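Side-chain contacts in insecticidal crystal protein Cry35Ab1 (Bacillus thuringiensis, PDB 4JP0), which forms one half of a binary insecticidal toxin, acting together with Cry34Ab1 against western corn rootworm, probably at the larval midgut epithelium: residues L17-Y22 with S28-M33; Q350-L355 with S373-L378. All blocks are in the same frame, centred on the assembly; numbering follows the deposited sequence.

Contact 1: L17-Y22 with S28-M33; sequences LYAATY and SGVSLM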
loop_
_atom_site.group_PDB
_atom_site.type_symbol
_atom_site.label_atom_id
_atom_site.label_comp_id
_atom_site.label_asym_id
_atom_site.label_seq_id
_atom_site.Cartn_x
_atom_site.Cartn_y
_atom_site.Cartn_z
ATOM N N LEU A 17 24.942 17.828 23.352
ATOM C CA LEU A 17 24.056 16.883 24.050
ATOM C C LEU A 17 23.203 16.105 23.081
ATOM O O LEU A 17 22.995 16.573 21.962
ATOM C CB LEU A 17 23.207 17.649 25.057
ATOM C CG LEU A 17 23.988 18.418 26.140
ATOM C CD1 LEU A 17 22.954 19.072 27.062
ATOM C CD2 LEU A 17 24.926 17.463 26.914
ATOM N N TYR A 18 22.766 14.898 23.474
ATOM C CA TYR A 18 21.981 14.031 22.587
ATOM C C TYR A 18 20.504 13.937 22.969
ATOM O O TYR A 18 20.160 13.793 24.150
ATOM C CB TYR A 18 22.561 12.621 22.609
ATOM C CG TYR A 18 23.911 12.560 21.905
ATOM C CD1 TYR A 18 25.074 13.049 22.504
ATOM C CD2 TYR A 18 24.020 11.997 20.650
ATOM C CE1 TYR A 18 26.340 12.984 21.829
ATOM C CE2 TYR A 18 25.264 11.923 19.973
ATOM C CZ TYR A 18 26.408 12.427 20.580
ATOM O OH TYR A 18 27.614 12.360 19.913
ATOM N N ALA A 19 19.646 13.953 21.952
ATOM C CA ALA A 19 18.220 13.821 22.181
ATOM C C ALA A 19 17.982 12.432 22.776
ATOM O O ALA A 19 18.527 11.419 22.267
ATOM C CB ALA A 19 17.466 13.976 20.850
ATOM N N ALA A 20 17.146 12.363 23.813
ATOM C CA ALA A 20 16.998 11.116 24.578
ATOM C C ALA A 20 15.621 10.950 25.204
ATOM O O ALA A 20 14.984 11.927 25.546
ATOM C CB ALA A 20 18.025 11.123 25.705
ATOM N N THR A 21 15.164 9.707 25.372
ATOM C CA THR A 21 13.968 9.456 26.178
ATOM C C THR A 21 14.365 8.528 27.315
ATOM O O THR A 21 15.376 7.807 27.198
ATOM C CB THR A 21 12.854 8.745 25.384
ATOM O OG1 THR A 21 13.413 7.699 24.606
ATOM C CG2 THR A 21 12.220 9.645 24.380
ATOM N N TYR A 22 13.549 8.496 28.378
ATOM C CA TYR A 22 13.801 7.587 29.504
ATOM C C TYR A 22 13.315 6.217 29.024
ATOM O O TYR A 22 12.232 6.129 28.480
ATOM C CB TYR A 22 12.968 7.978 30.747
ATOM C CG TYR A 22 13.430 9.168 31.567
ATOM C CD1 TYR A 22 13.216 9.211 32.960
ATOM C CD2 TYR A 22 14.035 10.256 30.981
ATOM C CE1 TYR A 22 13.617 10.299 33.716
ATOM C CE2 TYR A 22 14.454 11.349 31.751
ATOM C CZ TYR A 22 14.240 11.356 33.103
ATOM O OH TYR A 22 14.651 12.436 33.848
ATOM N N SER A 28 7.536 8.910 27.624
ATOM C CA SER A 28 8.614 9.828 27.939
ATOM C C SER A 28 8.681 11.078 27.095
ATOM O O SER A 28 8.541 11.022 25.856
ATOM C CB SER A 28 9.945 9.101 27.717
ATOM O OG SER A 28 11.023 9.895 28.178
ATOM N N GLY A 29 8.998 12.197 27.757
ATOM C CA GLY A 29 9.370 13.410 27.048
ATOM C C GLY A 29 10.753 13.190 26.453
ATOM O O GLY A 29 11.488 12.287 26.865
ATOM N N VAL A 30 11.123 14.018 25.483
ATOM C CA VAL A 30 12.450 13.998 24.893
ATOM C C VAL A 30 13.274 15.115 25.540
ATOM O O VAL A 30 12.822 16.252 25.627
ATOM C CB VAL A 30 12.389 14.245 23.381
ATOM C CG1 VAL A 30 13.816 14.246 22.785
ATOM C CG2 VAL A 30 11.545 13.178 22.721
ATOM N N SER A 31 14.468 14.779 26.010
ATOM C CA SER A 31 15.376 15.756 26.625
ATOM C C SER A 31 16.739 15.683 25.958
ATOM O O SER A 31 16.925 14.948 25.010
ATOM C CB SER A 31 15.571 15.447 28.114
ATOM O OG SER A 31 16.071 14.086 28.239
ATOM N N LEU A 32 17.697 16.430 26.480
ATOM C CA LEU A 32 19.059 16.385 25.970
ATOM C C LEU A 32 19.972 15.882 27.065
ATOM O O LEU A 32 20.031 16.476 28.151
ATOM C CB LEU A 32 19.526 17.775 25.491
ATOM C CG LEU A 32 18.798 18.308 24.243
ATOM C CD1 LEU A 32 19.254 19.740 23.834
ATOM C CD2 LEU A 32 18.995 17.315 23.077
ATOM N N MET A 33 20.758 14.848 26.754
ATOM C CA MET A 33 21.617 14.210 27.761
ATOM C C MET A 33 23.039 14.178 27.273
ATOM O O MET A 33 23.271 14.071 26.059
ATOM C CB MET A 33 21.188 12.746 27.981
ATOM C CG MET A 33 19.830 12.601 28.682
ATOM S SD MET A 33 19.942 13.200 30.402
ATOM C CE MET A 33 21.141 12.020 31.014
#
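S28 and Y22 close the far end of this strand pair through a side chain: S28 OG accepts the backbone N-H of Y22 at 2.9 Å (OG to N), with an N-H...O angle of 165°. The same hydroxyl donates its own proton to G29 O, 2.8 Å from OG, so its rotation is fixed by two bonds. A chi1 of -172°, which turns OG away from the backbone N, also brings the hydroxyl against T21 CB.

Further along, four backbone hydrogen bonds join the antiparallel strands, in the pairs Y18 with M33 and A20 with S31; the Y18 N to M33 O bond, 2.8 Å long, is almost straight. On the face carrying A20 and M33, the methionine meets the alanine through its CG, 3.8 Å from A20 CB, before its chain bends at chi2 and again at chi3. On the face of A19 and L32, CD2 of the leucine lies 3.6 Å from A19 N. The side chains of L17 and L32 lie roughly perpendicular, CB to CB at 3.7 Å, while V30 CG2 meets T21 CG2 at 4.0 Å.

The next shell holds these groups in place. N65 hydrogen-bonds both T21 OG1 and Y22 O, W47 NE1 bonds to A19 O, and Y18 OH pairs with K35 NZ. Beyond the hairpin, V30 and S28 continue through backbone bonds to I77 and V79. Such a short antiparallel hairpin, bonded through the backbone to neighbouring strands and loops from both its strands, is an element of the beta-trefoil fold of ricin B-type lectin domains.

Contact 2: Q350-L355 with S373-L378; sequences QQALLL and STLIKL. Unlike the reference sequence in segment 373-378: I376 (reference Lys).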
loop_
_atom_site.group_PDB
_atom_site.type_symbol
_atom_site.label_atom_id
_atom_site.label_comp_id
_atom_site.label_asym_id
_atom_site.label_seq_id
_atom_site.Cartn_x
_atom_site.Cartn_y
_atom_site.Cartn_z
ATOM N N GLN A 350 -17.066 -13.710 -31.253
ATOM C CA GLN A 350 -16.295 -12.475 -31.235
ATOM C C GLN A 350 -15.026 -12.599 -32.086
ATOM O O GLN A 350 -14.671 -11.680 -32.825
ATOM C CB GLN A 350 -15.962 -12.019 -29.804
ATOM C CG GLN A 350 -15.467 -10.561 -29.733
ATOM C CD GLN A 350 -15.858 -9.857 -28.428
ATOM O OE1 GLN A 350 -16.942 -10.109 -27.881
ATOM N NE2 GLN A 350 -14.986 -8.976 -27.937
ATOM N N GLN A 351 -14.327 -13.719 -31.970
ATOM C CA GLN A 351 -13.147 -13.905 -32.794
ATOM C C GLN A 351 -13.572 -13.984 -34.261
ATOM O O GLN A 351 -12.905 -13.434 -35.138
ATOM C CB GLN A 351 -12.382 -15.166 -32.425
ATOM C CG GLN A 351 -11.154 -15.356 -33.301
ATOM C CD GLN A 351 -10.584 -16.742 -33.218
ATOM O OE1 GLN A 351 -11.333 -17.720 -33.129
ATOM N NE2 GLN A 351 -9.256 -16.845 -33.254
ATOM N N ALA A 352 -14.689 -14.650 -34.536
ATOM C CA ALA A 352 -15.138 -14.722 -35.921
ATOM C C ALA A 352 -15.376 -13.330 -36.568
ATOM O O ALA A 352 -14.923 -13.054 -37.697
ATOM C CB ALA A 352 -16.385 -15.616 -36.059
ATOM N N LEU A 353 -16.113 -12.460 -35.880
ATOM C CA LEU A 353 -16.347 -11.118 -36.446
ATOM C C LEU A 353 -15.028 -10.350 -36.621
ATOM O O LEU A 353 -14.828 -9.587 -37.592
ATOM C CB LEU A 353 -17.292 -10.310 -35.551
ATOM C CG LEU A 353 -18.663 -10.971 -35.331
ATOM C CD1 LEU A 353 -19.259 -10.591 -33.937
ATOM C CD2 LEU A 353 -19.633 -10.632 -36.443
ATOM N N LEU A 354 -14.123 -10.514 -35.681
ATOM C CA LEU A 354 -12.854 -9.796 -35.804
ATOM C C LEU A 354 -12.091 -10.324 -37.017
ATOM O O LEU A 354 -11.510 -9.552 -37.791
ATOM C CB LEU A 354 -12.017 -9.945 -34.527
ATOM C CG LEU A 354 -10.699 -9.176 -34.442
ATOM C CD1 LEU A 354 -10.921 -7.694 -34.693
ATOM C CD2 LEU A 354 -10.009 -9.403 -33.066
ATOM N N LEU A 355 -12.095 -11.641 -37.183
ATOM C CA LEU A 355 -11.385 -12.236 -38.291
ATOM C C LEU A 355 -11.925 -11.729 -39.627
ATOM O O LEU A 355 -11.179 -11.617 -40.613
ATOM C CB LEU A 355 -11.514 -13.749 -38.255
ATOM C CG LEU A 355 -10.637 -14.500 -37.246
ATOM C CD1 LEU A 355 -10.970 -15.971 -37.235
ATOM C CD2 LEU A 355 -9.155 -14.282 -37.555
ATOM N N SER A 373 -23.452 -18.938 -43.387
ATOM C CA SER A 373 -24.735 -18.300 -43.125
ATOM C C SER A 373 -24.708 -17.716 -41.710
ATOM O O SER A 373 -25.193 -16.620 -41.479
ATOM C CB SER A 373 -25.902 -19.278 -43.296
ATOM O OG SER A 373 -25.790 -20.338 -42.361
ATOM N N THR A 374 -24.109 -18.431 -40.767
ATOM C CA THR A 374 -24.058 -17.932 -39.399
ATOM C C THR A 374 -23.184 -16.703 -39.308
ATOM O O THR A 374 -23.495 -15.764 -38.564
ATOM C CB THR A 374 -23.519 -18.997 -38.457
ATOM O OG1 THR A 374 -24.469 -20.068 -38.372
ATOM C CG2 THR A 374 -23.435 -18.447 -37.046
ATOM N N LEU A 375 -22.068 -16.730 -40.033
ATOM C CA LEU A 375 -21.152 -15.590 -40.063
ATOM C C LEU A 375 -21.906 -14.341 -40.518
ATOM O O LEU A 375 -21.723 -13.243 -39.990
ATOM C CB LEU A 375 -19.981 -15.880 -40.990
ATOM C CG LEU A 375 -18.981 -16.886 -40.448
ATOM C CD1 LEU A 375 -17.877 -17.099 -41.461
ATOM C CD2 LEU A 375 -18.420 -16.468 -39.078
ATOM N N ILE A 376 -22.768 -14.513 -41.506
ATOM C CA ILE A 376 -23.553 -13.392 -41.974
ATOM C C ILE A 376 -24.589 -12.945 -40.929
ATOM O O ILE A 376 -24.740 -11.742 -40.670
ATOM C CB ILE A 376 -24.200 -13.744 -43.285
ATOM C CG1 ILE A 376 -23.103 -13.965 -44.338
ATOM C CG2 ILE A 376 -25.194 -12.644 -43.681
ATOM C CD1 ILE A 376 -23.635 -14.390 -45.703
ATOM N N LYS A 377 -25.285 -13.904 -40.318
ATOM C CA LYS A 377 -26.239 -13.582 -39.258
ATOM C C LYS A 377 -25.527 -12.824 -38.151
ATOM O O LYS A 377 -26.055 -11.847 -37.627
ATOM C CB LYS A 377 -26.865 -14.840 -38.648
ATOM C CG LYS A 377 -27.949 -15.505 -39.485
ATOM C CD LYS A 377 -28.881 -16.343 -38.605
ATOM C CE LYS A 377 -29.896 -17.135 -39.456
ATOM N NZ LYS A 377 -31.310 -17.040 -38.967
ATOM N N LEU A 378 -24.325 -13.277 -37.804
ATOM C CA LEU A 378 -23.555 -12.661 -36.730
ATOM C C LEU A 378 -23.312 -11.194 -37.033
ATOM O O LEU A 378 -23.581 -10.317 -36.196
ATOM C CB LEU A 378 -22.225 -13.392 -36.524
ATOM C CG LEU A 378 -22.383 -14.673 -35.710
ATOM C CD1 LEU A 378 -21.141 -15.530 -35.796
ATOM C CD2 LEU A 378 -22.699 -14.310 -34.266
#
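Two short helices of the C-terminal helical cluster, 349-355 and 372-380, face each other here; they follow the long strand 327-346, with helix 361-368 between them in sequence. Their touch is small, burying 161 Å² over the two segments, and rests on four residues that form two apolar pairs.

In the first pair, the single methyl of A352 points at the partner helix and meets one branch of L375, CB to CD2 at 3.7 Å. The leucine reaches across because chi1 (-73°) and an extended chi2 (179°) together bring CD2 nearer than the direction of its CB alone would suggest. The backbones here are 7.4 Å apart, measured from A352 CA to L375 CA.

The second pair reverses the roles: L353 supplies the reaching methyl, and L378 receives it close to its main chain. L353 CD2 lies 3.8 Å from L378 CB and equally close to the carbonyl carbon of L378, and the two leucine side chains pass each other at a slant.

I370, in the loop leading into helix 372-380, touches both A352 and L375, and Y361 of helix 361-368 also packs on L375. Away from this interface, T374 OG1 is hydrogen-bonded to Q305 OE1, tying helix 372-380 to the turn between strands 292-301 and 307-323.

The meeting side-chain groups are all hydrocarbon, and the two segments share neither hydrogen bond nor salt bridge, so their attraction probably rests on close fit and on keeping water from methyl groups, with little directional restraint.

In the fold
Contact 1 and contact 2 lie toward opposite ends of an elongated chain, their centres 77 Å apart and their nearest atoms about 61 Å apart, on opposite sides of the chain's centre. They share no strand or helix and come in series: the hairpin of contact 1 is complete by residue 33, long before the helices of contact 2 begin at 349. The first belongs to the N-terminal beta-trefoil; the second follows the last strand of the four-stranded antiparallel sheet built from 174-182, 202-221, 307-323 and 327-346. Together they mark a lectin-like head at one end and a small helical cluster at the other, joined by a long beta-rich body.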